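Local coordinates for nudix Hydrolase, RenU (Mycolicibacterium smegmatis, PDB 6UUF), which probably hydrolyses nucleoside diphosphate-linked substrates such as NADH, as a magnesium-dependent member of the Nudix hydrolase family, at residues 27-32 and 111-116; 45-50 and 123-128. The protein carries 3 engineered substitutions. One frame throughout, in Å; residues are numbered along the deposited sequence.

Interaction 1 of 2, residues 27-32 and 111-116; sequences LLRAPM and IADAAE
R29 and D113 form a salt bridge across two adjacent parallel strands in the mixed sheet of the Nudix fold. The grip is side-on and converges on one atom: R29 NE and NH2 each lie 2.8 Å from D113 OD1. Both bonds stay near the guanidinium plane, although the N-H angle of 145° at NE and a similar one at NH2 show them bent; NH2 meets the syn lone pair of OD1, whereas NE comes in nearly along the C-O axis. The two side chains run side by side, their flat groups turned 30° apart. R29 CG stands anti to its carbonyl carbon, and the bend at chi3 (-60°) swings the guanidinium round to the carboxylate. Over one face of that group lies I111 CG2, off toward the rim and 3.9 Å from R29 NE.

Beneath the side chains the backbones pair in parallel register, L27 with I111, L28 with A112 and R29 with D113. Three hydrogen bonds hold them: A112 N to L27 O, R29 N to A112 O at 2.7 Å, and A114 N to R29 O, the last almost straight. On the sheet face opposite R29 and D113, L28 CD1 meets A112 CB at 3.9 Å and also reaches A114 CB.

Further partners fix the ion pair from outside. R89 forms a salt bridge with D113 OD2, so the carboxylate probably offsets two neighbouring arginines, while the carbonyl of I160 takes a hydrogen bond from R29 NH1. Helix 144-158 packs on the face that carries L27, R29, I111 and D113, with T157 against both L27 and I111. Beyond the paired residues, 114-116 bend round the end of strand 23-31: A30 CB rests 3.5 Å from E116 O, and P31 CG touches A115 O at 3.4 Å.

Interaction 2 of 2, residues 45-50 and 123-128; sequences APWSHQ and NRESAE
The indole of W47 meets R124 O at its edge, 3.6 Å from W47 CZ2, while A45 of W47's own turn covers one face, its CB 3.8 Å above the plane and offset toward the rim. E125 CA approaches the six-membered ring obliquely, and the E125 side chain crosses that of W47 at about a right angle. W47 CG sits between its backbone N and carbonyl carbon (chi1 56°), which folds the ring back over A45.

Two beta turns meet here, type I at A45-S48 and type II' at N123-S126. Their one hydrogen bond runs from A45 N to E125 O, 3.1 Å long and in the carbonyl plane; beside it A45 CB and A127 CB are 4.2 Å apart. S48 OG donates to A45 O on a lone pair, joining S48 N on that acceptor, and lies 3.6 Å from E125 CB. Without the hydroxyl, as with an alanine here, S48 would probably leave A45 O with the turn's backbone N-H alone and a small gap beside E125 CB.

The E125 carboxylate has a weak hydrogen bond to Q42 and a long, weak ion pair with R44. One backbone bond and carbon contacts imply a modest attachment between the loop after strand 37-44 and the turn and corner at the start of strand 126-133.

From the N terminus, the chain enters interaction 1 near the end of strand 23-31, turns back through strand 37-44 and reaches the first half of interaction 2 in the loop before strand 54-60. Helix 67-79 and strand 87-98 follow. Strand 104-113 then closes interaction 1 over 78 intervening residues, and the turn leading into strand 126-133 closes interaction 2 over 72. The segments alternate, so the two closures cross instead of nesting. Their centres lie 22 Å apart and their nearest atoms about 12 Å, without touching. Interaction 1 joins two strands within the mixed sheet; interaction 2 ties the loop after strand 37-44 to the turn and first residues of strand 126-133, its antiparallel neighbour there.

Interaction 1 of 2, residues 27-32 and 111-116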
ATOM      1  N   LEU A  27       3.231   2.558  -0.157  1.00 29.61           N
ATOM      2  CA  LEU A  27       4.125   2.460  -1.318  1.00 31.77           C
ATOM      3  C   LEU A  27       5.461   3.018  -0.914  1.00 30.25           C
ATOM      4  O   LEU A  27       5.699   4.229  -0.994  1.00 29.53           O
ATOM      5  CB  LEU A  27       3.540   3.244  -2.496  1.00 34.02           C
ATOM      6  CG  LEU A  27       4.329   3.311  -3.794  1.00 37.56           C
ATOM      7  CD1 LEU A  27       4.697   1.907  -4.195  1.00 40.87           C
ATOM      8  CD2 LEU A  27       3.463   3.919  -4.910  1.00 40.94           C
ATOM      9  N   LEU A  28       6.319   2.140  -0.425  1.00 29.76           N
ATOM     10  CA  LEU A  28       7.627   2.514   0.079  1.00 28.55           C
ATOM     11  C   LEU A  28       8.676   2.403  -1.044  1.00 29.74           C
ATOM     12  O   LEU A  28       8.834   1.331  -1.617  1.00 30.81           O
ATOM     13  CB  LEU A  28       8.033   1.604   1.218  1.00 29.04           C
ATOM     14  CG  LEU A  28       9.390   1.933   1.853  1.00 30.36           C
ATOM     15  CD1 LEU A  28       9.490   3.384   2.372  1.00 33.11           C
ATOM     16  CD2 LEU A  28       9.594   0.963   2.996  1.00 29.78           C
ATOM     17  N   ARG A  29       9.391   3.497  -1.311  1.00 28.60           N
ATOM     18  CA  ARG A  29      10.402   3.581  -2.366  1.00 31.33           C
ATOM     19  C   ARG A  29      11.783   3.557  -1.794  1.00 30.61           C
ATOM     20  O   ARG A  29      12.010   4.118  -0.714  1.00 36.15           O
ATOM     21  CB  ARG A  29      10.239   4.832  -3.206  1.00 31.34           C
ATOM     22  CG  ARG A  29       8.811   5.037  -3.722  1.00 33.86           C
ATOM     23  CD  ARG A  29       8.706   6.329  -4.531  1.00 37.73           C
ATOM     24  NE  ARG A  29       9.050   7.537  -3.753  1.00 36.24           N
ATOM     25  CZ  ARG A  29       9.141   8.757  -4.277  1.00 35.05           C
ATOM     26  NH1 ARG A  29       8.949   8.969  -5.590  1.00 34.85           N
ATOM     27  NH2 ARG A  29       9.452   9.770  -3.487  1.00 35.34           N
ATOM     28  N   ALA A  30      12.699   2.891  -2.497  1.00 31.83           N
ATOM     29  CA  ALA A  30      14.132   2.926  -2.141  1.00 35.19           C
ATOM     30  C   ALA A  30      15.052   2.971  -3.355  1.00 35.02           C
ATOM     31  O   ALA A  30      14.772   2.357  -4.368  1.00 34.71           O
ATOM     32  CB  ALA A  30      14.532   1.772  -1.225  1.00 33.63           C
ATOM     33  N   PRO A  31      16.159   3.720  -3.244  1.00 41.79           N
ATOM     34  CA  PRO A  31      17.097   3.775  -4.363  1.00 49.82           C
ATOM     35  C   PRO A  31      17.908   2.503  -4.412  1.00 47.78           C
ATOM     36  O   PRO A  31      18.244   1.941  -3.360  1.00 45.83           O
ATOM     37  CB  PRO A  31      17.994   4.962  -4.015  1.00 46.56           C
ATOM     38  CG  PRO A  31      17.796   5.217  -2.558  1.00 47.88           C
ATOM     39  CD  PRO A  31      16.719   4.342  -2.030  1.00 46.68           C
ATOM     40  N   MET A  32      18.210   2.043  -5.608  1.00 56.46           N
ATOM     41  CA  MET A  32      19.142   0.919  -5.747  1.00 68.58           C
ATOM     42  C   MET A  32      20.590   1.433  -5.841  1.00 70.88           C
ATOM     43  O   MET A  32      20.797   2.608  -6.187  1.00 77.27           O
ATOM     44  CB  MET A  32      18.745   0.109  -6.967  1.00 66.87           C
ATOM     45  CG  MET A  32      17.392  -0.557  -6.819  1.00 67.01           C
ATOM     46  SD  MET A  32      17.410  -1.612  -5.364  1.00 61.41           S
ATOM     47  CE  MET A  32      16.594  -3.107  -5.904  1.00 68.53           C
ATOM     48  N   ILE A 111       2.628   7.186  -0.090  1.00 26.51           N
ATOM     49  CA  ILE A 111       3.961   7.107  -0.686  1.00 26.73           C
ATOM     50  C   ILE A 111       5.020   7.469   0.361  1.00 27.95           C
ATOM     51  O   ILE A 111       4.929   8.502   1.006  1.00 30.38           O
ATOM     52  CB  ILE A 111       4.058   8.085  -1.887  1.00 26.37           C
ATOM     53  CG1 ILE A 111       2.918   7.765  -2.896  1.00 28.51           C
ATOM     54  CG2 ILE A 111       5.445   8.033  -2.495  1.00 26.65           C
ATOM     55  CD1 ILE A 111       2.916   8.577  -4.174  1.00 29.35           C
ATOM     56  N   ALA A 112       6.039   6.657   0.506  1.00 29.08           N
ATOM     57  CA  ALA A 112       7.100   6.960   1.456  1.00 31.89           C
ATOM     58  C   ALA A 112       8.429   6.534   0.877  1.00 31.91           C
ATOM     59  O   ALA A 112       8.454   5.711  -0.056  1.00 32.13           O
ATOM     60  CB  ALA A 112       6.865   6.269   2.788  1.00 29.60           C
ATOM     61  N   ASP A 113       9.509   7.116   1.421  1.00 30.11           N
ATOM     62  CA  ASP A 113      10.892   6.811   1.041  1.00 31.14           C
ATOM     63  C   ASP A 113      11.740   6.211   2.186  1.00 32.42           C
ATOM     64  O   ASP A 113      11.614   6.577   3.346  1.00 30.09           O
ATOM     65  CB  ASP A 113      11.594   8.070   0.624  1.00 33.50           C
ATOM     66  CG  ASP A 113      10.964   8.737  -0.582  1.00 37.60           C
ATOM     67  OD1 ASP A 113      10.116   8.162  -1.279  1.00 40.99           O
ATOM     68  OD2 ASP A 113      11.328   9.893  -0.823  1.00 44.63           O
ATOM     69  N   ALA A 114      12.602   5.275   1.834  1.00 33.12           N
ATOM     70  CA  ALA A 114      13.688   4.832   2.707  1.00 34.37           C
ATOM     71  C   ALA A 114      15.031   5.161   2.026  1.00 37.30           C
ATOM     72  O   ALA A 114      15.108   5.341   0.783  1.00 36.96           O
ATOM     73  CB  ALA A 114      13.587   3.344   2.918  1.00 33.16           C
ATOM     74  N   ALA A 115      16.089   5.210   2.836  1.00 41.69           N
ATOM     75  CA  ALA A 115      17.437   5.542   2.347  1.00 43.24           C
ATOM     76  C   ALA A 115      18.050   4.432   1.461  1.00 45.55           C
ATOM     77  O   ALA A 115      18.893   4.714   0.621  1.00 48.43           O
ATOM     78  CB  ALA A 115      18.351   5.870   3.525  1.00 45.69           C
ATOM     79  N   GLU A 116      17.591   3.192   1.623  1.00 44.24           N
ATOM     80  CA  GLU A 116      18.149   2.036   0.923  1.00 46.05           C
ATOM     81  C   GLU A 116      17.113   0.918   1.005  1.00 46.99           C
ATOM     82  O   GLU A 116      16.137   1.044   1.741  1.00 44.65           O
ATOM     83  CB  GLU A 116      19.452   1.595   1.580  1.00 46.04           C
ATOM     84  CG  GLU A 116      19.369   1.475   3.090  1.00 53.06           C
ATOM     85  CD  GLU A 116      20.516   0.686   3.661  1.00 57.17           C
ATOM     86  OE1 GLU A 116      21.474   1.293   4.161  1.00 56.44           O
ATOM     87  OE2 GLU A 116      20.466  -0.548   3.580  1.00 70.68           O
TER

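Interaction 2 of 2, residues 45-50 and 123-128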
ATOM      1  N   ALA A  45      -0.471 -14.225   0.554  1.00 61.77           N
ATOM      2  CA  ALA A  45      -0.639 -15.675   0.810  1.00 71.17           C
ATOM      3  C   ALA A  45      -2.019 -16.114   0.278  1.00 65.83           C
ATOM      4  O   ALA A  45      -2.978 -15.407   0.539  1.00 66.95           O
ATOM      5  CB  ALA A  45      -0.517 -15.966   2.306  1.00 69.58           C
ATOM      6  N   PRO A  46      -2.116 -17.224  -0.503  1.00 71.66           N
ATOM      7  CA  PRO A  46      -3.418 -17.802  -0.978  1.00 78.39           C
ATOM      8  C   PRO A  46      -4.636 -17.802  -0.024  1.00 70.92           C
ATOM      9  O   PRO A  46      -5.761 -17.537  -0.484  1.00 57.40           O
ATOM     10  CB  PRO A  46      -3.027 -19.230  -1.383  1.00 76.75           C
ATOM     11  CG  PRO A  46      -1.658 -19.008  -1.984  1.00 82.67           C
ATOM     12  CD  PRO A  46      -0.992 -17.880  -1.207  1.00 75.84           C
ATOM     13  N   TRP A  47      -4.404 -18.053   1.278  1.00 73.24           N
ATOM     14  CA  TRP A  47      -5.478 -17.945   2.287  1.00 70.29           C
ATOM     15  C   TRP A  47      -6.016 -16.538   2.560  1.00 70.35           C
ATOM     16  O   TRP A  47      -7.063 -16.431   3.174  1.00 65.23           O
ATOM     17  CB  TRP A  47      -5.119 -18.618   3.627  1.00 69.10           C
ATOM     18  CG  TRP A  47      -3.864 -18.172   4.339  1.00 63.45           C
ATOM     19  CD1 TRP A  47      -2.692 -18.866   4.400  1.00 61.57           C
ATOM     20  CD2 TRP A  47      -3.671 -16.982   5.138  1.00 56.06           C
ATOM     21  NE1 TRP A  47      -1.772 -18.180   5.155  1.00 58.90           N
ATOM     22  CE2 TRP A  47      -2.337 -17.022   5.622  1.00 56.63           C
ATOM     23  CE3 TRP A  47      -4.481 -15.885   5.474  1.00 53.39           C
ATOM     24  CZ2 TRP A  47      -1.780 -15.997   6.436  1.00 53.30           C
ATOM     25  CZ3 TRP A  47      -3.926 -14.847   6.293  1.00 58.50           C
ATOM     26  CH2 TRP A  47      -2.585 -14.931   6.769  1.00 55.18           C
ATOM     27  N   SER A  48      -5.295 -15.476   2.157  1.00 67.40           N
ATOM     28  CA  SER A  48      -5.751 -14.079   2.326  1.00 65.46           C
ATOM     29  C   SER A  48      -6.467 -13.549   1.072  1.00 64.65           C
ATOM     30  O   SER A  48      -6.453 -14.199  -0.013  1.00 49.21           O
ATOM     31  CB  SER A  48      -4.584 -13.143   2.718  1.00 63.72           C
ATOM     32  OG  SER A  48      -3.720 -12.842   1.619  1.00 63.28           O
ATOM     33  N   HIS A  49      -7.083 -12.371   1.246  1.00 62.18           N
ATOM     34  CA  HIS A  49      -7.825 -11.655   0.177  1.00 69.23           C
ATOM     35  C   HIS A  49      -6.935 -11.436  -1.048  1.00 71.92           C
ATOM     36  O   HIS A  49      -5.911 -10.728  -0.992  1.00 65.15           O
ATOM     37  CB  HIS A  49      -8.398 -10.303   0.689  1.00 75.28           C
ATOM     38  CG  HIS A  49      -9.344  -9.626  -0.263  1.00 78.17           C
ATOM     39  ND1 HIS A  49      -8.929  -8.684  -1.185  1.00 74.39           N
ATOM     40  CD2 HIS A  49     -10.690  -9.730  -0.411  1.00 79.58           C
ATOM     41  CE1 HIS A  49      -9.974  -8.259  -1.875  1.00 80.13           C
ATOM     42  NE2 HIS A  49     -11.052  -8.885  -1.431  1.00 80.19           N
ATOM     43  N   GLN A  50      -7.324 -12.073  -2.149  1.00 74.17           N
ATOM     44  CA  GLN A  50      -6.606 -11.992  -3.403  1.00 79.13           C
ATOM     45  C   GLN A  50      -5.180 -12.587  -3.256  1.00 78.19           C
ATOM     46  O   GLN A  50      -4.197 -12.033  -3.757  1.00 69.10           O
ATOM     47  CB  GLN A  50      -6.610 -10.532  -3.894  1.00 79.69           C
ATOM     48  CG  GLN A  50      -6.895 -10.377  -5.372  1.00 83.91           C
ATOM     49  CD  GLN A  50      -8.368 -10.467  -5.692  1.00 78.61           C
ATOM     50  OE1 GLN A  50      -9.104  -9.486  -5.562  1.00 81.57           O
ATOM     51  NE2 GLN A  50      -8.805 -11.636  -6.121  1.00 75.60           N
ATOM     52  N   ASN A 123       5.612 -11.526   8.202  1.00 72.43           N
ATOM     53  CA  ASN A 123       4.649 -11.974   9.184  1.00 75.79           C
ATOM     54  C   ASN A 123       3.247 -11.788   8.572  1.00 78.66           C
ATOM     55  O   ASN A 123       3.128 -11.256   7.464  1.00 66.29           O
ATOM     56  CB  ASN A 123       4.815 -11.143  10.460  1.00 79.74           C
ATOM     57  CG  ASN A 123       4.363 -11.880  11.710  1.00 88.66           C
ATOM     58  OD1 ASN A 123       4.020 -13.070  11.668  1.00 87.68           O
ATOM     59  ND2 ASN A 123       4.354 -11.170  12.839  1.00 92.46           N
ATOM     60  N   ARG A 124       2.196 -12.237   9.263  1.00 80.22           N
ATOM     61  CA  ARG A 124       0.824 -12.042   8.788  1.00 85.30           C
ATOM     62  C   ARG A 124       0.630 -12.714   7.398  1.00 80.92           C
ATOM     63  O   ARG A 124       1.032 -13.881   7.236  1.00 71.52           O
ATOM     64  CB  ARG A 124       0.456 -10.539   8.810  1.00 94.33           C
ATOM     65  CG  ARG A 124       0.419  -9.913  10.207  1.00 98.94           C
ATOM     66  CD  ARG A 124      -1.000  -9.894  10.759  1.00102.73           C
ATOM     67  NE  ARG A 124      -1.121  -9.162  12.019  1.00108.80           N
ATOM     68  CZ  ARG A 124      -2.279  -8.834  12.607  1.00113.23           C
ATOM     69  NH1 ARG A 124      -3.454  -9.163  12.065  1.00115.01           N
ATOM     70  NH2 ARG A 124      -2.264  -8.160  13.756  1.00107.42           N
ATOM     71  N   GLU A 125       0.097 -11.992   6.399  1.00 74.36           N
ATOM     72  CA  GLU A 125      -0.147 -12.568   5.051  1.00 78.04           C
ATOM     73  C   GLU A 125       1.066 -12.419   4.091  1.00 79.37           C
ATOM     74  O   GLU A 125       0.951 -12.679   2.874  1.00 70.14           O
ATOM     75  CB  GLU A 125      -1.457 -12.061   4.371  1.00 71.67           C
ATOM     76  CG  GLU A 125      -2.228 -10.936   5.030  1.00 74.29           C
ATOM     77  CD  GLU A 125      -1.666  -9.565   4.726  1.00 70.17           C
ATOM     78  OE1 GLU A 125      -0.948  -9.016   5.592  1.00 62.81           O
ATOM     79  OE2 GLU A 125      -1.969  -9.047   3.626  1.00 71.08           O
ATOM     80  N   SER A 126       2.218 -12.009   4.637  1.00 75.93           N
ATOM     81  CA  SER A 126       3.440 -11.850   3.849  1.00 73.43           C
ATOM     82  C   SER A 126       3.988 -13.229   3.548  1.00 69.50           C
ATOM     83  O   SER A 126       4.652 -13.863   4.394  1.00 66.83           O
ATOM     84  CB  SER A 126       4.468 -10.979   4.583  1.00 71.44           C
ATOM     85  OG  SER A 126       3.897  -9.709   4.882  1.00 64.01           O
ATOM     86  N   ALA A 127       3.608 -13.707   2.365  1.00 59.30           N
ATOM     87  CA  ALA A 127       4.147 -14.937   1.813  1.00 69.40           C
ATOM     88  C   ALA A 127       5.569 -14.627   1.360  1.00 66.73           C
ATOM     89  O   ALA A 127       6.496 -15.414   1.582  1.00 69.88           O
ATOM     90  CB  ALA A 127       3.302 -15.425   0.639  1.00 70.47           C
ATOM     91  N   GLU A 128       5.707 -13.468   0.723  1.00 53.17           N
ATOM     92  CA  GLU A 128       6.992 -12.869   0.455  1.00 50.84           C
ATOM     93  C   GLU A 128       6.807 -11.325   0.427  1.00 38.19           C
ATOM     94  O   GLU A 128       5.704 -10.779   0.215  1.00 36.55           O
ATOM     95  CB  GLU A 128       7.578 -13.439  -0.868  1.00 57.58           C
ATOM     96  CG  GLU A 128       9.077 -13.186  -1.089  1.00 61.91           C
ATOM     97  CD  GLU A 128       9.520 -13.291  -2.552  1.00 63.58           C
ATOM     98  OE1 GLU A 128       8.884 -14.021  -3.344  1.00 60.60           O
ATOM     99  OE2 GLU A 128      10.526 -12.638  -2.912  1.00 62.34           O
TER